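Local coordinates for mandelate racemase/muconate lactonizing enzyme-like protein (PDB 3CYJ), which belongs to the mandelate racemase/muconate lactonizing enzyme group of the enolase superfamily and binds a sodium ion in its barrel domain, at residues 208-222 against 239-251. Sequence-based numbering, arbitrary orientation.
Sequences AGAFAREAGISYLEE and GPGGVAIAAGEYE. With NA (sodium ion), chain E.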
loop_
_atom_site.group_PDB
_atom_site.type_symbol
_atom_site.label_atom_id
_atom_site.label_comp_id
_atom_site.label_asym_id
_atom_site.label_seq_id
_atom_site.Cartn_x
_atom_site.Cartn_y
_atom_site.Cartn_z
ATOM N N ALA A 208 -4.184 17.123 21.750
ATOM C CA ALA A 208 -2.817 17.387 21.370
ATOM C C ALA A 208 -2.670 18.903 21.027
ATOM O O ALA A 208 -1.709 19.534 21.453
ATOM C CB ALA A 208 -2.376 16.507 20.167
ATOM N N GLY A 209 -3.611 19.450 20.246
ATOM C CA GLY A 209 -3.563 20.850 19.824
ATOM C C GLY A 209 -3.876 21.834 20.964
ATOM O O GLY A 209 -3.129 22.810 21.171
ATOM N N ALA A 210 -4.949 21.547 21.706
ATOM C CA ALA A 210 -5.345 22.305 22.875
ATOM C C ALA A 210 -4.228 22.415 23.934
ATOM O O ALA A 210 -3.928 23.493 24.427
ATOM C CB ALA A 210 -6.623 21.683 23.507
ATOM N N PHE A 211 -3.661 21.287 24.333
ATOM C CA PHE A 211 -2.562 21.296 25.279
ATOM C C PHE A 211 -1.336 22.039 24.743
ATOM O O PHE A 211 -0.716 22.772 25.507
ATOM C CB PHE A 211 -2.174 19.890 25.677
ATOM C CG PHE A 211 -3.210 19.166 26.523
ATOM C CD1 PHE A 211 -3.907 19.822 27.507
ATOM C CD2 PHE A 211 -3.401 17.798 26.372
ATOM C CE1 PHE A 211 -4.828 19.124 28.312
ATOM C CE2 PHE A 211 -4.298 17.102 27.161
ATOM C CZ PHE A 211 -5.011 17.770 28.130
ATOM N N ALA A 212 -0.986 21.875 23.457
ATOM C CA ALA A 212 0.068 22.717 22.880
ATOM C C ALA A 212 -0.173 24.238 23.095
ATOM O O ALA A 212 0.708 24.943 23.616
ATOM C CB ALA A 212 0.316 22.381 21.400
ATOM N N ARG A 213 -1.391 24.712 22.799
ATOM C CA ARG A 213 -1.754 26.128 22.928
ATOM C C ARG A 213 -1.837 26.578 24.385
ATOM O O ARG A 213 -1.330 27.636 24.749
ATOM C CB ARG A 213 -3.095 26.414 22.253
ATOM C CG ARG A 213 -3.136 26.187 20.737
ATOM C CD ARG A 213 -4.505 26.617 20.103
ATOM N NE ARG A 213 -5.659 25.791 20.532
ATOM C CZ ARG A 213 -6.054 24.668 19.912
ATOM N NH1 ARG A 213 -7.109 23.954 20.361
ATOM N NH2 ARG A 213 -5.376 24.253 18.846
ATOM N N GLU A 214 -2.490 25.770 25.208
ATOM C CA GLU A 214 -2.736 26.101 26.609
ATOM C C GLU A 214 -1.457 26.144 27.425
ATOM O O GLU A 214 -1.333 26.976 28.303
ATOM C CB GLU A 214 -3.698 25.089 27.244
ATOM C CG GLU A 214 -5.106 25.401 26.954
ATOM C CD GLU A 214 -6.009 24.190 26.872
ATOM O OE1 GLU A 214 -5.684 23.140 27.495
ATOM O OE2 GLU A 214 -7.052 24.312 26.161
ATOM N N ALA A 215 -0.517 25.226 27.180
ATOM C CA ALA A 215 0.665 25.154 28.062
ATOM C C ALA A 215 1.921 24.769 27.359
ATOM O O ALA A 215 2.908 24.473 28.028
ATOM C CB ALA A 215 0.460 24.212 29.257
ATOM N N GLY A 216 1.918 24.742 26.038
ATOM C CA GLY A 216 3.163 24.459 25.323
ATOM C C GLY A 216 3.773 23.067 25.557
ATOM O O GLY A 216 5.000 22.929 25.725
ATOM N N ILE A 217 2.948 22.021 25.553
ATOM C CA ILE A 217 3.483 20.668 25.820
ATOM C C ILE A 217 4.351 20.122 24.670
ATOM O O ILE A 217 4.199 20.511 23.489
ATOM C CB ILE A 217 2.361 19.641 26.150
ATOM C CG1 ILE A 217 1.483 19.404 24.897
ATOM C CG2 ILE A 217 1.538 20.107 27.434
ATOM C CD1 ILE A 217 0.768 18.052 24.863
ATOM N N SER A 218 5.230 19.178 25.019
ATOM C CA SER A 218 6.160 18.632 24.047
ATOM C C SER A 218 6.011 17.152 23.843
ATOM O O SER A 218 6.773 16.551 23.066
ATOM C CB SER A 218 7.601 18.864 24.554
ATOM O OG SER A 218 7.691 20.204 24.979
ATOM N N TYR A 219 5.071 16.538 24.548
ATOM C CA TYR A 219 5.063 15.064 24.615
ATOM C C TYR A 219 3.680 14.625 24.995
ATOM O O TYR A 219 3.106 15.117 25.970
ATOM C CB TYR A 219 6.030 14.634 25.690
ATOM C CG TYR A 219 6.400 13.151 25.801
ATOM C CD1 TYR A 219 7.551 12.681 25.183
ATOM C CD2 TYR A 219 5.697 12.258 26.656
ATOM C CE1 TYR A 219 7.963 11.361 25.305
ATOM C CE2 TYR A 219 6.121 10.919 26.812
ATOM C CZ TYR A 219 7.258 10.496 26.131
ATOM O OH TYR A 219 7.757 9.204 26.204
ATOM N N LEU A 220 3.124 13.718 24.193
ATOM C CA LEU A 220 1.788 13.194 24.435
ATOM C C LEU A 220 1.888 11.671 24.409
ATOM O O LEU A 220 2.011 11.089 23.353
ATOM C CB LEU A 220 0.766 13.716 23.393
ATOM C CG LEU A 220 -0.653 13.083 23.464
ATOM C CD1 LEU A 220 -1.193 13.040 24.935
ATOM C CD2 LEU A 220 -1.659 13.735 22.542
ATOM N N GLU A 221 1.804 11.052 25.593
ATOM C CA GLU A 221 1.945 9.627 25.723
ATOM C C GLU A 221 0.579 8.881 25.776
ATOM O O GLU A 221 -0.363 9.302 26.469
ATOM C CB GLU A 221 2.762 9.312 26.963
ATOM C CG GLU A 221 3.144 7.858 27.000
ATOM C CD GLU A 221 3.759 7.459 28.344
ATOM O OE1 GLU A 221 4.332 8.352 29.035
ATOM O OE2 GLU A 221 3.647 6.253 28.701
ATOM N N GLU A 222 0.492 7.772 25.033
ATOM C CA GLU A 222 -0.686 6.913 25.071
ATOM C C GLU A 222 -2.004 7.661 24.910
ATOM O O GLU A 222 -2.941 7.465 25.698
ATOM C CB GLU A 222 -0.700 6.095 26.356
ATOM C CG GLU A 222 0.331 4.945 26.297
ATOM C CD GLU A 222 0.483 4.154 27.627
ATOM O OE1 GLU A 222 -0.114 4.545 28.659
ATOM O OE2 GLU A 222 1.230 3.142 27.642
ATOM N N GLY A 239 -0.896 15.343 14.441
ATOM C CA GLY A 239 -0.656 16.152 15.614
ATOM C C GLY A 239 0.298 17.324 15.336
ATOM O O GLY A 239 1.040 17.295 14.355
ATOM N N PRO A 240 0.330 18.322 16.229
ATOM C CA PRO A 240 1.121 19.533 16.073
ATOM C C PRO A 240 2.637 19.253 16.058
ATOM O O PRO A 240 3.110 18.270 16.712
ATOM C CB PRO A 240 0.782 20.361 17.350
ATOM C CG PRO A 240 -0.241 19.635 18.072
ATOM C CD PRO A 240 -0.215 18.208 17.591
ATOM N N GLY A 241 3.381 20.095 15.331
ATOM C CA GLY A 241 4.823 19.996 15.318
ATOM C C GLY A 241 5.305 20.282 16.727
ATOM O O GLY A 241 4.697 21.085 17.455
ATOM N N GLY A 242 6.378 19.602 17.131
ATOM C CA GLY A 242 6.944 19.754 18.462
ATOM C C GLY A 242 6.209 18.998 19.573
ATOM O O GLY A 242 6.625 19.055 20.737
ATOM N N VAL A 243 5.110 18.304 19.265
ATOM C CA VAL A 243 4.535 17.428 20.304
ATOM C C VAL A 243 4.840 15.977 19.919
ATOM O O VAL A 243 4.276 15.463 18.973
ATOM C CB VAL A 243 2.996 17.652 20.518
ATOM C CG1 VAL A 243 2.369 16.674 21.614
ATOM C CG2 VAL A 243 2.716 19.105 20.869
ATOM N N ALA A 244 5.743 15.331 20.626
ATOM C CA ALA A 244 6.053 13.941 20.289
ATOM C C ALA A 244 4.966 12.930 20.737
ATOM O O ALA A 244 4.461 12.976 21.867
ATOM C CB ALA A 244 7.394 13.567 20.867
ATOM N N ILE A 245 4.553 12.071 19.821
ATOM C CA ILE A 245 3.567 11.048 20.160
ATOM C C ILE A 245 4.331 9.859 20.657
ATOM O O ILE A 245 5.142 9.343 19.933
ATOM C CB ILE A 245 2.642 10.697 18.953
ATOM C CG1 ILE A 245 1.848 11.947 18.466
ATOM C CG2 ILE A 245 1.704 9.536 19.296
ATOM C CD1 ILE A 245 0.870 12.633 19.562
ATOM N N ALA A 246 4.125 9.445 21.915
ATOM C CA ALA A 246 4.898 8.304 22.489
ATOM C C ALA A 246 3.998 7.133 22.947
ATOM O O ALA A 246 2.863 7.343 23.407
ATOM C CB ALA A 246 5.761 8.762 23.670
ATOM N N ALA A 247 4.526 5.905 22.845
ATOM C CA ALA A 247 3.785 4.730 23.302
ATOM C C ALA A 247 4.732 3.580 23.464
ATOM O O ALA A 247 5.837 3.654 22.967
ATOM C CB ALA A 247 2.675 4.394 22.326
ATOM N N GLY A 248 4.322 2.530 24.178
ATOM C CA GLY A 248 5.131 1.334 24.226
ATOM C C GLY A 248 5.251 0.427 25.427
ATOM O O GLY A 248 5.840 -0.679 25.304
ATOM N N GLU A 249 4.762 0.821 26.592
ATOM C CA GLU A 249 4.871 -0.133 27.738
ATOM C C GLU A 249 4.309 -1.583 27.652
ATOM O O GLU A 249 4.774 -2.456 28.377
ATOM C CB GLU A 249 4.350 0.484 29.017
ATOM C CG GLU A 249 2.999 1.174 28.851
ATOM C CD GLU A 249 2.382 1.488 30.172
ATOM O OE1 GLU A 249 1.681 2.521 30.314
ATOM O OE2 GLU A 249 2.621 0.680 31.091
ATOM N N TYR A 250 3.333 -1.868 26.802
ATOM C CA TYR A 250 2.695 -3.180 26.918
ATOM C C TYR A 250 3.082 -4.229 25.900
ATOM O O TYR A 250 2.454 -5.266 25.864
ATOM C CB TYR A 250 1.177 -3.037 26.926
ATOM C CG TYR A 250 0.684 -2.132 28.044
ATOM C CD1 TYR A 250 0.833 -2.501 29.385
ATOM C CD2 TYR A 250 0.091 -0.906 27.764
ATOM C CE1 TYR A 250 0.368 -1.656 30.418
ATOM C CE2 TYR A 250 -0.370 -0.080 28.781
ATOM C CZ TYR A 250 -0.228 -0.454 30.098
ATOM O OH TYR A 250 -0.662 0.385 31.098
ATOM N N GLU A 251 4.108 -4.000 25.084
ATOM C CA GLU A 251 4.442 -4.972 24.050
ATOM C C GLU A 251 5.278 -6.049 24.656
ATOM O O GLU A 251 5.990 -5.797 25.633
ATOM C CB GLU A 251 5.204 -4.292 22.891
ATOM C CG GLU A 251 4.314 -3.406 22.035
ATOM C CD GLU A 251 3.943 -2.178 22.746
ATOM O OE1 GLU A 251 4.794 -1.744 23.547
ATOM O OE2 GLU A 251 2.815 -1.656 22.531
HETATM NA NA NA E . 1.744 5.591 30.341
HETATM O O HOH W 1 -1.560 2.763 30.404
HETATM O O HOH W 2 1.767 1.822 25.412
#
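Leu220 N donates to Ala244 O (2.8 Å), one of four nearly straight backbone hydrogen bonds pairing parallel strands 219-221 and 244-247; the others run from Ala244 N to Ser218 O, Ala246 N to Leu220 O and Glu222 N to Ala246 O (2.9 Å). The strands are neighbours in the barrel of the enolase-type C-terminal domain, joined by helix 229-238 in a beta-alpha-beta unit.

Apolar contacts divide between the two faces. Inside the barrel, the Tyr219 ring, its CG anti to the backbone N (chi1 -169°), reaches along the strand until CZ lies 3.4 Å from Ala246 CB; its hydroxyl bonds Gln268 on the next strand. On the helix-facing side, Val243 CG1 touches both Leu220 CB (3.8 Å) and Ile217 CD1, while Leu220 and Ile245 lie side by side. Farther back, the Pro240 ring rests on helix 201-215, its CD 3.8 Å from Ala208 CB.

Polar groups gather at the strands' C-terminal ends. Sodium is held by Glu221 OE2 (2.6 Å) and Glu222 OE1 (2.7 Å), with Asp194 completing the protein ligands; Lys164 pairs with the other Glu221 oxygen. The extended Glu222 chain crosses that of Glu249 at about a right angle, yet their carboxylates are nearly coplanar, with Glu222 OE2 2.8 Å from Glu249 OE1. Arg273 forms a salt bridge with Glu249 OE2. One water links Glu222 OE1 to Tyr250 OH; another donates to Glu222 OE2 and accepts from Gly248 N.

The cation, Lys164 and Arg273 probably offset part of the negative charge gathered here. The end of strand 219-221 carries Glu221 and Glu222 to the metal, and the loop after strand 244-247 brings Glu249 beside them, at the barrel mouth where enolase-superfamily active sites lie.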